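PDB 6XSO: cellulase from Uncultured bacterium, which probably hydrolyses internal beta-1,4-glycosidic bonds of cellulose and related plant polysaccharides, as a broad-specificity endoglucanase of glycoside hydrolase family 5, subfamily 4. Local coordinates for residues Y150-R155 and S212-V217; A158-Y164 and N223-R227; K248-L254 and G292-F297. All coordinates share one frame; numbering follows the deposited sequence. Where two conformers were deposited one is given.

Contact 1 of 3, residues Y150-R155 and S212-V217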
loop_
_atom_site.group_PDB
_atom_site.type_symbol
_atom_site.label_atom_id
_atom_site.label_comp_id
_atom_site.label_asym_id
_atom_site.label_seq_id
_atom_site.Cartn_x
_atom_site.Cartn_y
_atom_site.Cartn_z
ATOM N N TYR A 150 16.393 -1.460 -8.871
ATOM C CA TYR A 150 15.360 -1.641 -7.857
ATOM C C TYR A 150 15.960 -1.995 -6.502
ATOM O O TYR A 150 15.563 -1.432 -5.473
ATOM C CB TYR A 150 14.387 -2.726 -8.328
ATOM C CG TYR A 150 13.315 -3.075 -7.339
ATOM C CD1 TYR A 150 13.426 -4.197 -6.526
ATOM C CD2 TYR A 150 12.163 -2.318 -7.246
ATOM C CE1 TYR A 150 12.435 -4.532 -5.625
ATOM C CE2 TYR A 150 11.184 -2.644 -6.336
ATOM C CZ TYR A 150 11.328 -3.752 -5.543
ATOM O OH TYR A 150 10.371 -4.121 -4.634
ATOM N N GLU A 151 16.918 -2.923 -6.478
ATOM C CA GLU A 151 17.615 -3.234 -5.233
ATOM C C GLU A 151 18.338 -2.007 -4.682
ATOM O O GLU A 151 18.315 -1.767 -3.471
ATOM C CB GLU A 151 18.565 -4.426 -5.418
ATOM C CG GLU A 151 17.822 -5.744 -5.632
ATOM C CD GLU A 151 18.704 -6.988 -5.602
ATOM O OE1 GLU A 151 19.877 -6.917 -5.187
ATOM O OE2 GLU A 151 18.205 -8.068 -5.996
ATOM N N TYR A 152 18.980 -1.211 -5.550
ATOM C CA TYR A 152 19.668 -0.010 -5.069
ATOM C C TYR A 152 18.686 0.986 -4.469
ATOM O O TYR A 152 18.976 1.614 -3.435
ATOM C CB TYR A 152 20.476 0.617 -6.214
ATOM C CG TYR A 152 21.213 1.914 -5.924
ATOM C CD1 TYR A 152 21.309 2.883 -6.899
ATOM C CD2 TYR A 152 21.808 2.156 -4.694
ATOM C CE1 TYR A 152 21.983 4.060 -6.676
ATOM C CE2 TYR A 152 22.489 3.347 -4.452
ATOM C CZ TYR A 152 22.558 4.295 -5.444
ATOM O OH TYR A 152 23.260 5.483 -5.226
ATOM N N LEU A 153 17.524 1.154 -5.101
ATOM C CA LEU A 153 16.495 2.024 -4.529
ATOM C C LEU A 153 16.097 1.568 -3.130
ATOM O O LEU A 153 16.026 2.384 -2.201
ATOM C CB LEU A 153 15.291 2.084 -5.460
ATOM C CG LEU A 153 14.062 2.844 -4.973
ATOM C CD1 LEU A 153 14.427 4.266 -4.642
ATOM C CD2 LEU A 153 12.968 2.785 -6.036
ATOM N N TRP A 154 15.833 0.268 -2.953
ATOM C CA TRP A 154 15.439 -0.217 -1.635
ATOM C C TRP A 154 16.579 -0.159 -0.631
ATOM O O TRP A 154 16.331 0.104 0.552
ATOM C CB TRP A 154 14.777 -1.591 -1.708
ATOM C CG TRP A 154 13.316 -1.412 -1.854
ATOM C CD1 TRP A 154 12.541 -1.746 -2.923
ATOM C CD2 TRP A 154 12.447 -0.795 -0.896
ATOM N NE1 TRP A 154 11.233 -1.386 -2.685
ATOM C CE2 TRP A 154 11.161 -0.787 -1.452
ATOM C CE3 TRP A 154 12.651 -0.216 0.370
ATOM C CZ2 TRP A 154 10.073 -0.256 -0.781
ATOM C CZ3 TRP A 154 11.557 0.297 1.044
ATOM C CH2 TRP A 154 10.292 0.283 0.454
ATOM N N ARG A 155 17.832 -0.361 -1.062
ATOM C CA ARG A 155 18.930 -0.164 -0.123
ATOM C C ARG A 155 18.941 1.273 0.387
ATOM O O ARG A 155 19.169 1.521 1.576
ATOM C CB ARG A 155 20.274 -0.527 -0.753
ATOM C CG ARG A 155 20.487 -2.029 -0.911
ATOM C CD ARG A 155 21.951 -2.421 -1.183
ATOM N NE ARG A 155 22.555 -1.672 -2.284
ATOM C CZ ARG A 155 22.450 -2.016 -3.563
ATOM N NH1 ARG A 155 21.779 -3.104 -3.904
ATOM N NH2 ARG A 155 23.028 -1.274 -4.501
ATOM N N SER A 212 13.988 -9.562 -4.289
ATOM C CA SER A 212 14.969 -8.492 -4.361
ATOM C C SER A 212 14.729 -7.462 -3.269
ATOM O O SER A 212 15.685 -6.981 -2.657
ATOM C CB SER A 212 14.907 -7.827 -5.733
ATOM O OG SER A 212 15.661 -8.540 -6.699
ATOM N N PHE A 213 13.460 -7.103 -3.038
ATOM C CA PHE A 213 13.091 -6.151 -1.991
ATOM C C PHE A 213 13.531 -6.645 -0.631
ATOM O O PHE A 213 14.222 -5.935 0.108
ATOM C CB PHE A 213 11.576 -5.974 -2.038
ATOM C CG PHE A 213 10.952 -5.394 -0.796
ATOM C CD1 PHE A 213 11.183 -4.083 -0.417
ATOM C CD2 PHE A 213 10.071 -6.159 -0.048
ATOM C CE1 PHE A 213 10.553 -3.548 0.712
ATOM C CE2 PHE A 213 9.431 -5.643 1.062
ATOM C CZ PHE A 213 9.666 -4.332 1.444
ATOM N N VAL A 214 13.139 -7.871 -0.281
ATOM C CA VAL A 214 13.476 -8.388 1.042
ATOM C C VAL A 214 14.986 -8.456 1.205
ATOM O O VAL A 214 15.540 -8.012 2.217
ATOM C CB VAL A 214 12.799 -9.747 1.279
ATOM C CG1 VAL A 214 13.349 -10.405 2.520
ATOM C CG2 VAL A 214 11.282 -9.558 1.414
ATOM N N ASN A 215 15.679 -9.002 0.202
ATOM C CA ASN A 215 17.121 -9.156 0.311
ATOM C C ASN A 215 17.817 -7.808 0.440
ATOM O O ASN A 215 18.769 -7.665 1.220
ATOM C CB ASN A 215 17.654 -9.902 -0.909
ATOM C CG ASN A 215 17.228 -11.364 -0.941
ATOM O OD1 ASN A 215 16.778 -11.922 0.061
ATOM N ND2 ASN A 215 17.363 -11.992 -2.110
ATOM N N ALA A 216 17.365 -6.808 -0.319
ATOM C CA ALA A 216 18.005 -5.499 -0.253
ATOM C C ALA A 216 17.783 -4.865 1.112
ATOM O O ALA A 216 18.706 -4.295 1.703
ATOM C CB ALA A 216 17.449 -4.595 -1.353
ATOM N N VAL A 217 16.565 -4.980 1.637
ATOM C CA VAL A 217 16.265 -4.345 2.910
ATOM C C VAL A 217 17.003 -5.051 4.040
ATOM O O VAL A 217 17.700 -4.421 4.840
ATOM C CB VAL A 217 14.746 -4.324 3.158
ATOM C CG1 VAL A 217 14.474 -3.866 4.596
ATOM C CG2 VAL A 217 14.030 -3.437 2.171
HETATM O O HOH W 1 18.508 -10.408 -4.412
#
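Helical segments 150-155 and 212-217 run in broadly the same direction, their axes 8.3 Å apart at closest approach and crossing at -43°, with Arg155 and Ala216 nearest each other at the CA atoms. A small residue at the crossing is consistent with this spacing: Ala216 CB sits 3.6 Å from the carbonyl O of Glu151 and also touches CB of Trp154 and CG of Arg155. On the inner side of this point the contact is aromatic. Phe213 turns the edge carrying CD1 and CE1 onto one face of the Trp154 indole, an edge-to-face pair with planes at 68° and 4.7 Å between the centroids of the Phe213 ring and the five-membered ring of Trp154. CG of Phe213 lies anti to the backbone N (chi1 161°), which swings the ring away from its own helix to meet the indole. CG2 of Val217 adds a contact of 3.9 Å to Trp154 CE3, while the Tyr150 ring receives CB of Ser212 at its edge. The polar ends of Tyr150 and Trp154 share one acceptor just beyond strand 168-171: OH and NE1 both bond to the carbonyl O of Ser172. Polar contacts lie on the other side of Ala216. Ser212 OG donates to Glu151 OE2 over 2.7 Å, and OE2 receives it on its anti lone pair, away from the other carboxylate oxygen; a water donating to the same OE2 accepts from Asn215 ND2. Beneath the aromatic layer lie Phe170 of strand 168-171 and Leu229 of strand 229-232, so the contact is the packing of consecutive outer helices over neighbouring parallel strands in a (beta/alpha)8, or TIM, barrel.

Contact 2 of 3, residues A158-Y164 and N223-R227; sequences AEAFKDY and NNVRR
Asn224 and Arg227, in the loop segment 223-227, reach the backbone carbonyls at the end of helix 140-161 and in the turn that follows. Asn224 ND2 donates to the Ala158 carbonyl O at 2.9 Å. The amide approaches from above the carbonyl plane, 61° out of it, though Ala158 O lies near the amide's own plane. The same ND2 has a second acceptor in Thr220 OG1, and its flank rests against CB of Lys162 at 3.5 Å. The other end of the amide is fixed as well: Asn224 OD1 accepts from both NE and NH2 of Arg227, the NE bond being the shorter and straighter at 2.8 Å and 167°. This side-on grip holds the guanidinium coplanar with its acceptor and leaves NH2 facing the type I turn of residues 161-164, where it donates to the Tyr164 carbonyl O over 2.8 Å. NH1 makes a weaker bond to that oxygen and is further satisfied by the carbonyls of Gly165 and Val168. In a TIM barrel this is the level at which chains leave the outer helices to enter the strands, here 168-171 and 229-232, and one buried arginine serves carbonyls along the first of these connections. Phe170 of the first strand packs against Ala158, Asn224 and Arg227, so the polar network has an apolar floor. Nearer the surface, Asn223 CB touches the Lys162 carbonyl O at 3.3 Å, and Asn223 ND2 makes a weak bond to Tyr164 O. A water accepts from that ND2 and donates to Asp163 OD1, bridging the two segments. Lys162, bent at chi3 (56°), turns its ammonium group back along the helix into a salt bridge, NZ to Glu159 OE1, at 2.9 Å.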
loop_
_atom_site.group_PDB
_atom_site.type_symbol
_atom_site.label_atom_id
_atom_site.label_comp_id
_atom_site.label_asym_id
_atom_site.label_seq_id
_atom_site.Cartn_x
_atom_site.Cartn_y
_atom_site.Cartn_z
ATOM N N ALA A 158 15.924 1.802 2.753
ATOM C CA ALA A 158 16.187 1.056 3.979
ATOM C C ALA A 158 17.248 1.733 4.839
ATOM O O ALA A 158 17.091 1.832 6.068
ATOM C CB ALA A 158 16.579 -0.379 3.629
ATOM N N GLU A 159 18.329 2.216 4.223
ATOM C CA GLU A 159 19.353 2.919 4.991
ATOM C C GLU A 159 18.791 4.170 5.645
ATOM O O GLU A 159 19.105 4.468 6.805
ATOM C CB GLU A 159 20.518 3.296 4.074
ATOM C CG GLU A 159 21.364 2.144 3.622
ATOM C CD GLU A 159 22.203 1.542 4.739
ATOM O OE1 GLU A 159 22.221 2.125 5.837
ATOM O OE2 GLU A 159 22.828 0.485 4.497
ATOM N N ALA A 160 17.982 4.938 4.913
ATOM C CA ALA A 160 17.476 6.193 5.458
ATOM C C ALA A 160 16.619 5.948 6.695
ATOM O O ALA A 160 16.673 6.718 7.665
ATOM C CB ALA A 160 16.683 6.944 4.389
ATOM N N PHE A 161 15.837 4.872 6.687
ATOM C CA PHE A 161 14.867 4.572 7.737
ATOM C C PHE A 161 15.330 3.474 8.686
ATOM O O PHE A 161 14.537 3.033 9.528
ATOM C CB PHE A 161 13.498 4.278 7.106
ATOM C CG PHE A 161 12.875 5.498 6.483
ATOM C CD1 PHE A 161 12.101 6.347 7.241
ATOM C CD2 PHE A 161 13.098 5.813 5.147
ATOM C CE1 PHE A 161 11.555 7.498 6.693
ATOM C CE2 PHE A 161 12.548 6.951 4.588
ATOM C CZ PHE A 161 11.788 7.810 5.369
ATOM N N LYS A 162 16.617 3.104 8.634
ATOM C CA LYS A 162 17.114 1.957 9.389
ATOM C C LYS A 162 16.891 2.094 10.894
ATOM O O LYS A 162 16.570 1.102 11.557
ATOM C CB LYS A 162 18.597 1.729 9.073
ATOM C CG LYS A 162 19.247 0.582 9.849
ATOM C CD LYS A 162 20.627 0.177 9.273
ATOM C CE LYS A 162 21.590 1.336 9.209
ATOM N NZ LYS A 162 22.847 0.966 8.467
ATOM N N ASP A 163 17.060 3.303 11.454
ATOM C CA ASP A 163 17.030 3.494 12.908
ATOM C C ASP A 163 15.621 3.643 13.475
ATOM O O ASP A 163 15.476 3.782 14.695
ATOM C CB ASP A 163 17.888 4.727 13.307
ATOM C CG ASP A 163 18.246 4.767 14.806
ATOM O OD1 ASP A 163 18.617 3.704 15.355
ATOM O OD2 ASP A 163 18.223 5.862 15.442
ATOM N N TYR A 164 14.586 3.621 12.636
ATOM C CA TYR A 164 13.224 3.697 13.143
ATOM C C TYR A 164 12.823 2.360 13.751
ATOM O O TYR A 164 13.288 1.297 13.331
ATOM C CB TYR A 164 12.257 4.031 12.013
ATOM C CG TYR A 164 12.313 5.474 11.602
ATOM C CD1 TYR A 164 13.332 5.939 10.789
ATOM C CD2 TYR A 164 11.369 6.383 12.056
ATOM C CE1 TYR A 164 13.408 7.270 10.410
ATOM C CE2 TYR A 164 11.434 7.731 11.687
ATOM C CZ TYR A 164 12.448 8.163 10.863
ATOM O OH TYR A 164 12.554 9.481 10.470
ATOM N N ASN A 223 18.239 -2.899 12.550
ATOM C CA ASN A 223 16.807 -3.100 12.719
ATOM C C ASN A 223 16.151 -3.657 11.467
ATOM O O ASN A 223 15.078 -4.271 11.556
ATOM C CB ASN A 223 16.108 -1.778 13.053
ATOM C CG ASN A 223 16.376 -1.314 14.482
ATOM O OD1 ASN A 223 16.850 -2.078 15.320
ATOM N ND2 ASN A 223 16.048 -0.061 14.764
ATOM N N ASN A 224 16.748 -3.435 10.302
ATOM C CA ASN A 224 16.106 -3.869 9.070
ATOM C C ASN A 224 16.117 -5.383 8.920
ATOM O O ASN A 224 15.431 -5.905 8.039
ATOM C CB ASN A 224 16.730 -3.158 7.865
ATOM C CG ASN A 224 16.322 -1.685 7.780
ATOM O OD1 ASN A 224 15.277 -1.267 8.303
ATOM N ND2 ASN A 224 17.169 -0.881 7.152
ATOM N N VAL A 225 16.859 -6.093 9.771
ATOM C CA VAL A 225 16.788 -7.549 9.790
ATOM C C VAL A 225 15.460 -8.039 10.348
ATOM O O VAL A 225 15.016 -9.149 10.016
ATOM C CB VAL A 225 17.973 -8.090 10.608
ATOM C CG1 VAL A 225 17.838 -9.583 10.812
ATOM C CG2 VAL A 225 19.298 -7.748 9.906
ATOM N N ARG A 226 14.805 -7.233 11.186
ATOM C CA ARG A 226 13.571 -7.630 11.849
ATOM C C ARG A 226 12.385 -6.743 11.502
ATOM O O ARG A 226 11.269 -7.029 11.952
ATOM C CB ARG A 226 13.754 -7.632 13.373
ATOM C CG ARG A 226 14.825 -8.575 13.891
ATOM C CD ARG A 226 15.072 -8.318 15.381
ATOM N NE ARG A 226 15.634 -6.988 15.633
ATOM C CZ ARG A 226 15.378 -6.240 16.706
ATOM N NH1 ARG A 226 14.542 -6.669 17.647
ATOM N NH2 ARG A 226 15.948 -5.048 16.836
ATOM N N ARG A 227 12.582 -5.682 10.723
ATOM C CA ARG A 227 11.475 -4.801 10.372
ATOM C C ARG A 227 10.374 -5.579 9.656
ATOM O O ARG A 227 10.641 -6.510 8.893
ATOM C CB ARG A 227 11.974 -3.653 9.486
ATOM C CG ARG A 227 10.899 -2.609 9.187
ATOM C CD ARG A 227 11.437 -1.400 8.427
ATOM N NE ARG A 227 12.615 -0.868 9.113
ATOM C CZ ARG A 227 12.601 -0.191 10.256
ATOM N NH1 ARG A 227 11.464 0.110 10.864
ATOM N NH2 ARG A 227 13.754 0.185 10.787
HETATM O O HOH W 2 17.194 1.639 16.747
#

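Contact 3 of 3, residues K248-L254 and G292-F297; sequences KDPLSKL and GLNTYF
Leu251 and Tyr296 meet where the short helix 249-252, which lies in the connection between barrel strands 229-232 and 264-270, packs on helix 279-298, the outer helix between strands 264-270 and 304-309 of the TIM barrel. The contact illustrates a leucine packed into the angle formed by two consecutive aromatic residues of one helix, CB over one ring and CD2 at the edge of the other. The aliphatic packing centres on its isobutyl group: CD1 lies against Tyr296 CD2 and, at 3.9 Å, the carbonyl O of Gly292. CD2 turns instead to Phe297, lying in the plane of that ring, 4.0 Å from CE2. A chi1 of -51° carries CG toward helix 279-298, and chi2 of -170° then sends CD1 to Tyr296 and CD2 to Phe297. Leu254 CD2 extends the apolar patch, 3.9 Å from Phe297 CZ. Phe297 also touches Val266 and Val304 of the barrel strands, and Leu293 touches Val268 and Ile306, so this helix contacts both the short helix and the barrel.

Two atoms lie over the face of the Tyr296 ring: Leu251 CB, in a CH-pi contact 4.2 Å from the centroid and 28° off the normal, and the backbone N of Ser252. Other contacts involve the rest of the phenol. Lys248 CB is 4.0 Å from Tyr296 OH, and the lysine chain crosses the tyrosine at about a right angle before NZ bonds to the carbonyl O of Gly239. At the more solvent-exposed Ser252, CB comes within 3.5 Å of Tyr296 CE1.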
loop_
_atom_site.group_PDB
_atom_site.type_symbol
_atom_site.label_atom_id
_atom_site.label_comp_id
_atom_site.label_asym_id
_atom_site.label_seq_id
_atom_site.Cartn_x
_atom_site.Cartn_y
_atom_site.Cartn_z
ATOM N N LYS A 248 -7.796 -16.344 -9.117
ATOM C CA LYS A 248 -7.015 -16.609 -7.916
ATOM C C LYS A 248 -5.520 -16.661 -8.185
ATOM O O LYS A 248 -4.753 -16.733 -7.224
ATOM C CB LYS A 248 -7.427 -17.924 -7.257
ATOM C CG LYS A 248 -8.901 -17.976 -6.798
ATOM C CD LYS A 248 -9.150 -17.055 -5.637
ATOM C CE LYS A 248 -10.568 -17.240 -5.064
ATOM N NZ LYS A 248 -11.651 -16.691 -5.941
ATOM N N ASP A 249 -5.094 -16.643 -9.451
ATOM C CA ASP A 249 -3.670 -16.791 -9.743
ATOM C C ASP A 249 -2.795 -15.735 -9.060
ATOM O O ASP A 249 -1.704 -16.100 -8.602
ATOM C CB ASP A 249 -3.421 -16.825 -11.260
ATOM C CG ASP A 249 -4.033 -18.052 -11.957
ATOM O OD1 ASP A 249 -4.749 -18.859 -11.331
ATOM O OD2 ASP A 249 -3.769 -18.211 -13.167
ATOM N N PRO A 250 -3.172 -14.454 -8.967
ATOM C CA PRO A 250 -2.332 -13.504 -8.199
ATOM C C PRO A 250 -2.098 -13.929 -6.760
ATOM O O PRO A 250 -1.054 -13.603 -6.168
ATOM C CB PRO A 250 -3.111 -12.183 -8.308
ATOM C CG PRO A 250 -3.804 -12.308 -9.638
ATOM C CD PRO A 250 -4.274 -13.766 -9.664
ATOM N N LEU A 251 -3.031 -14.673 -6.177
ATOM C CA LEU A 251 -2.847 -15.157 -4.818
ATOM C C LEU A 251 -2.041 -16.455 -4.782
ATOM O O LEU A 251 -1.096 -16.587 -3.999
ATOM C CB LEU A 251 -4.200 -15.400 -4.134
ATOM C CG LEU A 251 -5.263 -14.302 -4.149
ATOM C CD1 LEU A 251 -6.404 -14.671 -3.203
ATOM C CD2 LEU A 251 -4.727 -12.929 -3.769
ATOM N N SER A 252 -2.401 -17.416 -5.627
ATOM C CA SER A 252 -1.796 -18.731 -5.539
ATOM C C SER A 252 -0.407 -18.778 -6.136
ATOM O O SER A 252 0.358 -19.690 -5.807
ATOM C CB SER A 252 -2.661 -19.764 -6.255
ATOM O OG SER A 252 -2.632 -19.568 -7.661
ATOM N N LYS A 253 -0.069 -17.833 -7.012
ATOM C CA LYS A 253 1.225 -17.818 -7.678
ATOM C C LYS A 253 2.228 -16.883 -7.014
ATOM O O LYS A 253 3.345 -16.721 -7.527
ATOM C CB LYS A 253 1.048 -17.443 -9.156
ATOM C CG LYS A 253 0.119 -18.343 -9.950
ATOM C CD LYS A 253 0.694 -19.684 -10.212
ATOM C CE LYS A 253 -0.271 -20.486 -11.078
ATOM N NZ LYS A 253 0.123 -21.908 -11.108
ATOM N N LEU A 254 1.866 -16.270 -5.892
ATOM C CA LEU A 254 2.804 -15.464 -5.122
ATOM C C LEU A 254 3.664 -16.385 -4.271
ATOM O O LEU A 254 3.151 -17.299 -3.618
ATOM C CB LEU A 254 2.029 -14.499 -4.216
ATOM C CG LEU A 254 2.886 -13.560 -3.384
ATOM C CD1 LEU A 254 3.734 -12.636 -4.260
ATOM C CD2 LEU A 254 2.066 -12.711 -2.440
ATOM N N GLY A 292 -10.791 -15.844 0.307
ATOM C CA GLY A 292 -9.613 -16.099 -0.510
ATOM C C GLY A 292 -8.335 -15.671 0.177
ATOM O O GLY A 292 -7.324 -16.379 0.130
ATOM N N LEU A 293 -8.372 -14.515 0.832
ATOM C CA LEU A 293 -7.214 -14.049 1.585
ATOM C C LEU A 293 -6.901 -14.999 2.729
ATOM O O LEU A 293 -5.724 -15.251 3.029
ATOM C CB LEU A 293 -7.449 -12.629 2.094
ATOM C CG LEU A 293 -7.775 -11.598 1.002
ATOM C CD1 LEU A 293 -8.037 -10.224 1.591
ATOM C CD2 LEU A 293 -6.650 -11.522 -0.041
ATOM N N ASN A 294 -7.937 -15.556 3.366
ATOM C CA ASN A 294 -7.706 -16.537 4.418
ATOM C C ASN A 294 -7.111 -17.815 3.846
ATOM O O ASN A 294 -6.151 -18.367 4.394
ATOM C CB ASN A 294 -8.999 -16.808 5.176
ATOM C CG ASN A 294 -8.783 -17.648 6.406
ATOM O OD1 ASN A 294 -7.863 -17.426 7.182
ATOM N ND2 ASN A 294 -9.619 -18.648 6.572
ATOM N N THR A 295 -7.678 -18.316 2.745
ATOM C CA THR A 295 -7.204 -19.571 2.166
ATOM C C THR A 295 -5.719 -19.513 1.828
ATOM O O THR A 295 -4.956 -20.417 2.188
ATOM C CB THR A 295 -8.024 -19.896 0.916
ATOM O OG1 THR A 295 -9.358 -20.239 1.302
ATOM C CG2 THR A 295 -7.432 -21.076 0.148
ATOM N N TYR A 296 -5.287 -18.462 1.131
ATOM C CA TYR A 296 -3.924 -18.450 0.610
ATOM C C TYR A 296 -2.905 -17.886 1.586
ATOM O O TYR A 296 -1.722 -18.250 1.504
ATOM C CB TYR A 296 -3.879 -17.707 -0.732
ATOM C CG TYR A 296 -4.602 -18.493 -1.789
ATOM C CD1 TYR A 296 -3.976 -19.548 -2.438
ATOM C CD2 TYR A 296 -5.931 -18.233 -2.095
ATOM C CE1 TYR A 296 -4.647 -20.308 -3.386
ATOM C CE2 TYR A 296 -6.615 -19.000 -3.047
ATOM C CZ TYR A 296 -5.962 -20.026 -3.689
ATOM O OH TYR A 296 -6.627 -20.797 -4.631
ATOM N N PHE A 297 -3.325 -17.015 2.515
ATOM C CA PHE A 297 -2.374 -16.339 3.392
ATOM C C PHE A 297 -2.676 -16.497 4.878
ATOM O O PHE A 297 -1.881 -17.126 5.592
ATOM C CB PHE A 297 -2.225 -14.857 2.978
ATOM C CG PHE A 297 -1.859 -14.686 1.521
ATOM C CD1 PHE A 297 -0.648 -15.139 1.040
ATOM C CD2 PHE A 297 -2.751 -14.115 0.627
ATOM C CE1 PHE A 297 -0.334 -15.023 -0.315
ATOM C CE2 PHE A 297 -2.431 -13.991 -0.716
ATOM C CZ PHE A 297 -1.226 -14.439 -1.182
#

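Overall arrangement
All three contacts belong to the outer layer of one eight-stranded barrel. Contacts 1 and 2 adjoin, with centres 12 Å apart: both draw on helix 140-161, and Val217 of one touches Asn224 and Ala158 of the other. Their segments alternate along the chain, so the helix 140-161 unit is joined to helix 196-219 and the loop after it at successive levels, across strands 168-171 and 229-232. Contact 3 follows later in sequence, its centre about 24 Å from contact 1 and 28 Å from contact 2, and involves strands 264-270 and 304-309. The outer layer is thus joined to itself through separate, local contacts, each between parts of the chain near one another in sequence.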